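Local coordinates for protein probable exosome complex exonuclease 2 (Methanothermobacter thermautotrophicus, PDB 2WNR) that probably serves as a non-catalytic subunit of the archaeal RNA-degrading exosome, helping to structure the active site of its partner Rrp41, at residues E33-S38 against G56-I61; P66-P71 against G175-N180; D112-E117 against R191-C196. All coordinates share one frame; numbering follows the deposited sequence.

The three contacts lie within an RNase PH-type fold. Contact 1 comes first along the chain, complete before the other two begin. The segments of contacts 2 and 3 alternate, 66-71 and 112-117 being followed by 175-180 and 191-196. Contacts 1 and 2 both use strand 58-69, at its start and its end, which puts their centres about 37 Å apart on opposite sides of the chain's centre. The centre of contact 3 lies about 18 Å from that of contact 1 and 26 Å from that of contact 2, yet contacts 1 and 3 touch, F34 CZ packing on C196 SG at 3.9 Å. Strand 58-69 thus links a partly buried turn to a surface junction between two sheets.

Contact 1. Residues E33-S38 against G56-I61; sequences EFRDIS and GNTQII
R35 lies against G56 at the tight turn of a β-hairpin, where strand 49-55 gives way to strand 58-69 in the mixed sheet of the RNase PH fold. The backbone angles of G56 and N57 are those of a type II' turn, and the positive phi of the first position (62°) favours glycine. R35 CB sits 3.9 Å from G56 N, and its CD passes G56 CA at 4.1 Å. A bend at chi3 (-65°) then turns the guanidinium toward T58, leaving R35 NH1 4.2 Å from T58 OG1, a distance of packing only. Both polar ends are occupied elsewhere: the arginine forms a salt bridge with D208 and, through NH2, a hydrogen bond to G148 O, while T58 OG1 meets the same carbonyl and D147 N. One short loop thereby holds both side chains. D36 contributes its backbone, its carbonyl accepting the hydrogen bond from G56. The side chain of I37 points away from residues 56-61 and packs on L55 and on L156 of helix 150-164, while its carbonyl oxygen is held by the Y264 hydroxyl. S38 pairs with K54 through the backbone, so the D36-G56 bond is the next rung of one antiparallel ladder. That rung is nearly straight: G56 N to D36 O measures 3.1 Å, with an N-H...O angle of 172° and the donor in the carbonyl plane.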
loop_
_atom_site.group_PDB
_atom_site.type_symbol
_atom_site.label_atom_id
_atom_site.label_comp_id
_atom_site.label_asym_id
_atom_site.label_seq_id
_atom_site.Cartn_x
_atom_site.Cartn_y
_atom_site.Cartn_z
ATOM N N GLU A 33 16.874 -13.275 37.476
ATOM C CA GLU A 33 16.101 -14.516 37.396
ATOM C C GLU A 33 14.954 -14.434 36.389
ATOM O O GLU A 33 14.120 -13.528 36.453
ATOM C CB GLU A 33 15.560 -14.891 38.779
ATOM C CG GLU A 33 14.704 -16.152 38.790
ATOM C CD GLU A 33 14.181 -16.513 40.166
ATOM O OE1 GLU A 33 14.631 -15.912 41.167
ATOM O OE2 GLU A 33 13.320 -17.415 40.244
ATOM N N PHE A 34 14.918 -15.401 35.473
ATOM C CA PHE A 34 13.818 -15.545 34.518
ATOM C C PHE A 34 12.531 -15.963 35.199
ATOM O O PHE A 34 12.552 -16.535 36.293
ATOM C CB PHE A 34 14.161 -16.598 33.466
ATOM C CG PHE A 34 15.021 -16.089 32.360
ATOM C CD1 PHE A 34 14.453 -15.491 31.246
ATOM C CD2 PHE A 34 16.402 -16.198 32.430
ATOM C CE1 PHE A 34 15.240 -15.009 30.225
ATOM C CE2 PHE A 34 17.195 -15.721 31.402
ATOM C CZ PHE A 34 16.612 -15.126 30.302
ATOM N N ARG A 35 11.406 -15.687 34.539
ATOM C CA ARG A 35 10.122 -16.250 34.948
ATOM C C ARG A 35 10.078 -17.697 34.480
ATOM O O ARG A 35 11.009 -18.169 33.824
ATOM C CB ARG A 35 8.969 -15.457 34.339
ATOM C CG ARG A 35 8.818 -14.053 34.891
ATOM C CD ARG A 35 8.068 -13.152 33.937
ATOM N NE ARG A 35 8.817 -12.956 32.700
ATOM C CZ ARG A 35 8.386 -12.250 31.659
ATOM N NH1 ARG A 35 7.200 -11.659 31.693
ATOM N NH2 ARG A 35 9.144 -12.144 30.568
ATOM N N ASP A 36 9.006 -18.403 34.814
ATOM C CA ASP A 36 8.850 -19.787 34.379
ATOM C C ASP A 36 8.881 -19.853 32.855
ATOM O O ASP A 36 8.386 -18.954 32.173
ATOM C CB ASP A 36 7.551 -20.379 34.925
ATOM C CG ASP A 36 7.613 -20.663 36.423
ATOM O OD1 ASP A 36 6.582 -20.469 37.098
ATOM O OD2 ASP A 36 8.680 -21.084 36.931
ATOM N N ILE A 37 9.495 -20.896 32.313
ATOM C CA ILE A 37 9.540 -21.046 30.866
ATOM C C ILE A 37 8.882 -22.351 30.444
ATOM O O ILE A 37 9.083 -23.392 31.066
ATOM C CB ILE A 37 10.974 -20.925 30.304
ATOM C CG1 ILE A 37 11.524 -19.516 30.556
ATOM C CG2 ILE A 37 10.992 -21.218 28.803
ATOM C CD1 ILE A 37 13.001 -19.385 30.344
ATOM N N SER A 38 8.091 -22.268 29.379
ATOM C CA SER A 38 7.350 -23.394 28.850
ATOM C C SER A 38 7.609 -23.466 27.345
ATOM O O SER A 38 7.412 -22.492 26.632
ATOM C CB SER A 38 5.860 -23.204 29.157
ATOM O OG SER A 38 5.071 -24.258 28.645
ATOM N N GLY A 56 6.685 -16.517 31.422
ATOM C CA GLY A 56 5.637 -15.946 32.249
ATOM C C GLY A 56 4.358 -16.120 31.459
ATOM O O GLY A 56 4.034 -17.231 31.037
ATOM N N ASN A 57 3.649 -15.024 31.222
ATOM C CA ASN A 57 2.428 -15.074 30.424
ATOM C C ASN A 57 2.635 -14.653 28.980
ATOM O O ASN A 57 1.737 -14.819 28.153
ATOM C CB ASN A 57 1.327 -14.230 31.061
ATOM C CG ASN A 57 0.713 -14.897 32.256
ATOM O OD1 ASN A 57 0.556 -16.114 32.280
ATOM N ND2 ASN A 57 0.351 -14.104 33.260
ATOM N N THR A 58 3.806 -14.092 28.687
ATOM C CA THR A 58 4.165 -13.717 27.329
ATOM C C THR A 58 4.206 -14.980 26.483
ATOM O O THR A 58 4.949 -15.913 26.776
ATOM C CB THR A 58 5.521 -12.957 27.274
ATOM O OG1 THR A 58 5.378 -11.696 27.937
ATOM C CG2 THR A 58 5.946 -12.692 25.860
ATOM N N GLN A 59 3.383 -15.003 25.444
ATOM C CA GLN A 59 3.222 -16.198 24.641
ATOM C C GLN A 59 3.458 -15.921 23.167
ATOM O O GLN A 59 2.878 -14.998 22.604
ATOM C CB GLN A 59 1.835 -16.789 24.864
ATOM C CG GLN A 59 1.618 -18.124 24.187
ATOM C CD GLN A 59 0.330 -18.778 24.613
ATOM O OE1 GLN A 59 -0.228 -18.457 25.664
ATOM N NE2 GLN A 59 -0.144 -19.712 23.808
ATOM N N ILE A 60 4.313 -16.726 22.552
ATOM C CA ILE A 60 4.650 -16.574 21.146
ATOM C C ILE A 60 4.580 -17.934 20.464
ATOM O O ILE A 60 5.106 -18.919 20.972
ATOM C CB ILE A 60 6.074 -15.966 20.953
ATOM C CG1 ILE A 60 6.108 -14.509 21.415
ATOM C CG2 ILE A 60 6.530 -16.047 19.492
ATOM C CD1 ILE A 60 7.472 -13.880 21.321
ATOM N N ILE A 61 3.918 -17.979 19.315
ATOM C CA ILE A 61 3.950 -19.148 18.458
ATOM C C ILE A 61 4.767 -18.855 17.204
ATOM O O ILE A 61 4.574 -17.832 16.557
ATOM C CB ILE A 61 2.545 -19.590 18.079
ATOM C CG1 ILE A 61 1.814 -20.095 19.326
ATOM C CG2 ILE A 61 2.596 -20.659 16.983
ATOM C CD1 ILE A 61 0.336 -20.147 19.170
#

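Contact 2. Residues P66-P71 against G175-N180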
loop_
_atom_site.group_PDB
_atom_site.type_symbol
_atom_site.label_atom_id
_atom_site.label_comp_id
_atom_site.label_asym_id
_atom_site.label_seq_id
_atom_site.Cartn_x
_atom_site.Cartn_y
_atom_site.Cartn_z
ATOM N N PRO A 66 9.247 -23.700 4.820
ATOM C CA PRO A 66 10.236 -23.778 3.756
ATOM C C PRO A 66 9.600 -23.636 2.383
ATOM O O PRO A 66 8.487 -24.108 2.148
ATOM C CB PRO A 66 10.785 -25.187 3.910
ATOM C CG PRO A 66 9.653 -25.949 4.460
ATOM C CD PRO A 66 9.006 -25.019 5.421
ATOM N N GLN A 67 10.324 -22.997 1.480
ATOM C CA GLN A 67 9.815 -22.722 0.153
ATOM C C GLN A 67 10.987 -22.607 -0.815
ATOM O O GLN A 67 12.112 -22.282 -0.412
ATOM C CB GLN A 67 9.027 -21.423 0.188
ATOM C CG GLN A 67 8.107 -21.195 -0.986
ATOM C CD GLN A 67 7.370 -19.889 -0.855
ATOM O OE1 GLN A 67 6.793 -19.598 0.196
ATOM N NE2 GLN A 67 7.394 -19.086 -1.913
ATOM N N ILE A 68 10.732 -22.879 -2.087
ATOM C CA ILE A 68 11.798 -22.854 -3.082
ATOM C C ILE A 68 11.716 -21.615 -3.964
ATOM O O ILE A 68 10.643 -21.296 -4.494
ATOM C CB ILE A 68 11.792 -24.134 -3.936
ATOM C CG1 ILE A 68 12.199 -25.326 -3.066
ATOM C CG2 ILE A 68 12.733 -23.991 -5.136
ATOM C CD1 ILE A 68 12.058 -26.683 -3.734
ATOM N N GLY A 69 12.846 -20.923 -4.119
ATOM C CA GLY A 69 12.931 -19.789 -5.041
ATOM C C GLY A 69 14.329 -19.309 -5.374
ATOM O O GLY A 69 15.321 -19.980 -5.066
ATOM N N GLU A 70 14.393 -18.148 -6.030
ATOM C CA GLU A 70 15.649 -17.468 -6.373
ATOM C C GLU A 70 16.432 -17.031 -5.131
ATOM O O GLU A 70 15.850 -16.450 -4.203
ATOM C CB GLU A 70 15.377 -16.225 -7.238
ATOM C CG GLU A 70 15.062 -16.485 -8.712
ATOM C CD GLU A 70 14.564 -15.232 -9.441
ATOM O OE1 GLU A 70 13.749 -14.464 -8.861
ATOM O OE2 GLU A 70 14.973 -15.028 -10.606
ATOM N N PRO A 71 17.747 -17.336 -5.101
ATOM C CA PRO A 71 18.688 -16.728 -4.160
ATOM C C PRO A 71 19.025 -15.291 -4.561
ATOM O O PRO A 71 18.791 -14.901 -5.713
ATOM C CB PRO A 71 19.935 -17.609 -4.301
ATOM C CG PRO A 71 19.836 -18.188 -5.677
ATOM C CD PRO A 71 18.368 -18.457 -5.828
ATOM N N GLY A 175 17.440 -30.832 -14.491
ATOM C CA GLY A 175 17.581 -29.382 -14.440
ATOM C C GLY A 175 16.451 -28.754 -13.643
ATOM O O GLY A 175 16.576 -27.629 -13.140
ATOM N N GLU A 176 15.341 -29.483 -13.530
ATOM C CA GLU A 176 14.230 -29.069 -12.672
ATOM C C GLU A 176 14.480 -29.521 -11.227
ATOM O O GLU A 176 15.383 -30.328 -10.968
ATOM C CB GLU A 176 12.892 -29.611 -13.200
ATOM C CG GLU A 176 12.569 -29.200 -14.642
ATOM C CD GLU A 176 11.077 -29.053 -14.894
ATOM O OE1 GLU A 176 10.435 -28.206 -14.219
ATOM O OE2 GLU A 176 10.552 -29.772 -15.775
ATOM N N VAL A 177 13.689 -28.996 -10.293
ATOM C CA VAL A 177 13.871 -29.316 -8.875
ATOM C C VAL A 177 12.837 -30.321 -8.373
ATOM O O VAL A 177 11.670 -29.983 -8.123
ATOM C CB VAL A 177 13.911 -28.047 -7.990
ATOM C CG1 VAL A 177 14.143 -28.404 -6.527
ATOM C CG2 VAL A 177 15.002 -27.121 -8.476
ATOM N N VAL A 178 13.289 -31.563 -8.239
ATOM C CA VAL A 178 12.472 -32.644 -7.717
ATOM C C VAL A 178 12.364 -32.506 -6.201
ATOM O O VAL A 178 13.378 -32.460 -5.500
ATOM C CB VAL A 178 13.078 -34.030 -8.080
ATOM C CG1 VAL A 178 12.257 -35.167 -7.481
ATOM C CG2 VAL A 178 13.192 -34.188 -9.593
ATOM N N ILE A 179 11.132 -32.419 -5.705
ATOM C CA ILE A 179 10.881 -32.517 -4.267
ATOM C C ILE A 179 10.617 -33.985 -3.893
ATOM O O ILE A 179 9.743 -34.637 -4.468
ATOM C CB ILE A 179 9.713 -31.610 -3.810
ATOM C CG1 ILE A 179 10.100 -30.132 -3.940
ATOM C CG2 ILE A 179 9.324 -31.924 -2.374
ATOM C CD1 ILE A 179 8.965 -29.127 -3.614
ATOM N N ASN A 180 11.392 -34.501 -2.944
ATOM C CA ASN A 180 11.207 -35.859 -2.449
ATOM C C ASN A 180 10.730 -35.840 -0.997
ATOM O O ASN A 180 11.532 -35.702 -0.069
ATOM C CB ASN A 180 12.508 -36.659 -2.598
ATOM C CG ASN A 180 12.328 -38.145 -2.322
ATOM O OD1 ASN A 180 11.323 -38.570 -1.755
ATOM N ND2 ASN A 180 13.317 -38.941 -2.719
#
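I68, close to the end of strand 58-69, reaches across to V177 and I179 of strand 176-180 and joins two different sheets of the chain. The first is the mixed sheet, in which residues flanking I68 are bonded to strand 133-145 (Q67 to M136, G69 to V134). The second is a small three-stranded antiparallel sheet, in which V178 and N180 pair with E171 and A169. The CA atoms of I68 and V177 remain 8.9 Å apart, too far for the two backbones to pair, and the gap is bridged by side chains. From I68 CA the CB points at the other strand but is itself 5.5 Å from V177 CG1. The CG2 branch, anti to the backbone N, also falls short, at 4.8 Å from V177 CG1. CG1 serves as the spacer. With chi2 at 172° it extends the chain fully and delivers CD1 to the partners. There the terminal methyl meets V177 CG1 at 3.9 Å, the two side chains approaching tip to tip. I179 is approached differently: it runs past I68 in the opposite direction, so that I68 CD1 lies 3.9 Å from I179 CD1 and almost as near to I179 CG1. K133 on strand 133-145 touches both I68 and V177, and I68 also packs on W135. Since the segments meet through methyl and methylene groups alone, at the protein surface, the attraction is dispersive and hydrophobic and lacks the directionality that hydrogen bonds would give it.

Contact 3. Residues D112-E117 against R191-C196; sequences DRCIRE and RKALMC
Around C114 and A193, whose CA atoms are 7.1 Å apart, helix 112-117 and strand 193-196 run roughly antiparallel, at 148°, with their axes 8.5 Å apart at closest approach. Helix 102-117 falls in the sequence range of the first 3' exoribonuclease family domain and strand 193-201 in that of the second, so a helix of one packs on the four-stranded antiparallel sheet of the other. C114 carries the contact from the helix. Its SG, anti to the backbone N (chi1 -162°), projects at the strand and meets M195 CE at 3.8 Å. The methionine leaves the strand extended and then bends at chi3 (-74°), which lays its terminal methyl beside both C114 CB and SG. The side chain of A193 is a single methyl, CB, 4.5 Å from C114 SG. Away from the strand the helix carries a salt bridge: R116 grips D112 one turn earlier side-on, NE reaching OD1 at 2.8 Å in the guanidinium plane and NH2 reaching OD2 at 3.0 Å, tilted somewhat from that plane. D112 OD2 also bonds T83 OG1, and R116 NH2 also bonds I81 O, tying this pair to strand 80-87. The contact is buried between further elements: M195 packs on D152 and V155 of helix 150-164, A193 on C232 of strand 231-237, and L194, pointing the other way, on V258 and L261 of helix 244-268.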
loop_
_atom_site.group_PDB
_atom_site.type_symbol
_atom_site.label_atom_id
_atom_site.label_comp_id
_atom_site.label_asym_id
_atom_site.label_seq_id
_atom_site.Cartn_x
_atom_site.Cartn_y
_atom_site.Cartn_z
ATOM N N ASP A 112 16.073 -11.902 13.923
ATOM C CA ASP A 112 16.755 -12.282 12.716
ATOM C C ASP A 112 18.262 -12.161 12.885
ATOM O O ASP A 112 19.011 -13.013 12.413
ATOM C CB ASP A 112 16.285 -11.445 11.533
ATOM C CG ASP A 112 16.878 -11.937 10.225
ATOM O OD1 ASP A 112 18.035 -11.577 9.936
ATOM O OD2 ASP A 112 16.204 -12.704 9.507
ATOM N N ARG A 113 18.697 -11.104 13.562
ATOM C CA ARG A 113 20.122 -10.870 13.783
ATOM C C ARG A 113 20.766 -12.021 14.564
ATOM O O ARG A 113 21.806 -12.553 14.161
ATOM C CB ARG A 113 20.327 -9.551 14.528
ATOM C CG ARG A 113 21.756 -9.019 14.500
ATOM C CD ARG A 113 21.840 -7.700 15.216
ATOM N NE ARG A 113 20.850 -6.762 14.688
ATOM C CZ ARG A 113 20.302 -5.763 15.381
ATOM N NH1 ARG A 113 20.643 -5.555 16.648
ATOM N NH2 ARG A 113 19.405 -4.975 14.801
ATOM N N CYS A 114 20.120 -12.392 15.670
ATOM C CA CYS A 114 20.553 -13.477 16.539
ATOM C C CYS A 114 20.689 -14.819 15.806
ATOM O O CYS A 114 21.733 -15.478 15.894
ATOM C CB CYS A 114 19.570 -13.615 17.691
ATOM S SG CYS A 114 20.205 -14.534 19.069
ATOM N N ILE A 115 19.645 -15.217 15.082
ATOM C CA ILE A 115 19.694 -16.434 14.267
ATOM C C ILE A 115 20.747 -16.353 13.157
ATOM O O ILE A 115 21.497 -17.311 12.948
ATOM C CB ILE A 115 18.294 -16.807 13.699
ATOM C CG1 ILE A 115 17.525 -17.667 14.697
ATOM C CG2 ILE A 115 18.391 -17.578 12.399
ATOM C CD1 ILE A 115 16.792 -16.880 15.738
ATOM N N ARG A 116 20.811 -15.213 12.472
ATOM C CA ARG A 116 21.685 -15.055 11.306
ATOM C C ARG A 116 23.167 -14.981 11.673
ATOM O O ARG A 116 23.983 -15.695 11.101
ATOM C CB ARG A 116 21.267 -13.827 10.484
ATOM C CG ARG A 116 22.001 -13.647 9.140
ATOM C CD ARG A 116 21.435 -12.456 8.351
ATOM N NE ARG A 116 19.981 -12.553 8.199
ATOM C CZ ARG A 116 19.357 -13.255 7.251
ATOM N NH1 ARG A 116 20.056 -13.934 6.329
ATOM N NH2 ARG A 116 18.030 -13.269 7.222
ATOM N N GLU A 117 23.495 -14.126 12.638
ATOM C CA GLU A 117 24.884 -13.842 13.007
ATOM C C GLU A 117 25.568 -14.976 13.782
ATOM O O GLU A 117 26.792 -15.114 13.745
ATOM C CB GLU A 117 24.982 -12.523 13.781
ATOM C CG GLU A 117 24.515 -11.295 12.995
ATOM C CD GLU A 117 25.234 -11.122 11.660
ATOM O OE1 GLU A 117 26.472 -10.979 11.653
ATOM O OE2 GLU A 117 24.555 -11.124 10.613
ATOM N N ARG A 191 24.979 -24.753 15.217
ATOM C CA ARG A 191 25.078 -24.372 16.627
ATOM C C ARG A 191 23.843 -23.607 17.108
ATOM O O ARG A 191 23.007 -23.191 16.309
ATOM C CB ARG A 191 26.351 -23.557 16.902
ATOM C CG ARG A 191 26.714 -22.485 15.866
ATOM C CD ARG A 191 28.101 -21.942 16.171
ATOM N NE ARG A 191 28.742 -21.293 15.028
ATOM C CZ ARG A 191 29.430 -21.923 14.073
ATOM N NH1 ARG A 191 29.981 -21.224 13.087
ATOM N NH2 ARG A 191 29.564 -23.245 14.088
ATOM N N LYS A 192 23.731 -23.441 18.421
ATOM C CA LYS A 192 22.600 -22.733 19.011
ATOM C C LYS A 192 23.052 -21.423 19.621
ATOM O O LYS A 192 24.213 -21.269 20.002
ATOM C CB LYS A 192 21.913 -23.587 20.079
ATOM C CG LYS A 192 20.889 -24.574 19.535
ATOM C CD LYS A 192 20.649 -25.725 20.503
ATOM C CE LYS A 192 21.650 -26.838 20.278
ATOM N NZ LYS A 192 21.550 -27.887 21.328
ATOM N N ALA A 193 22.123 -20.480 19.687
ATOM C CA ALA A 193 22.329 -19.214 20.365
ATOM C C ALA A 193 20.997 -18.796 20.974
ATOM O O ALA A 193 19.935 -19.087 20.414
ATOM C CB ALA A 193 22.818 -18.175 19.393
ATOM N N LEU A 194 21.045 -18.142 22.127
ATOM C CA LEU A 194 19.830 -17.605 22.734
ATOM C C LEU A 194 20.074 -16.201 23.276
ATOM O O LEU A 194 21.210 -15.715 23.260
ATOM C CB LEU A 194 19.287 -18.537 23.826
ATOM C CG LEU A 194 18.670 -19.876 23.394
ATOM C CD1 LEU A 194 18.248 -20.681 24.605
ATOM C CD2 LEU A 194 17.492 -19.710 22.431
ATOM N N MET A 195 19.011 -15.570 23.777
ATOM C CA MET A 195 19.062 -14.164 24.128
ATOM C C MET A 195 18.532 -13.840 25.520
ATOM O O MET A 195 17.508 -14.374 25.969
ATOM C CB MET A 195 18.303 -13.365 23.078
ATOM C CG MET A 195 18.310 -11.870 23.272
ATOM S SD MET A 195 17.752 -11.035 21.773
ATOM C CE MET A 195 19.192 -11.262 20.716
ATOM N N CYS A 196 19.247 -12.939 26.185
ATOM C CA CYS A 196 18.846 -12.387 27.467
ATOM C C CYS A 196 18.591 -10.894 27.325
ATOM O O CYS A 196 19.432 -10.169 26.789
ATOM C CB CYS A 196 19.951 -12.612 28.486
ATOM S SG CYS A 196 20.182 -14.320 28.953
#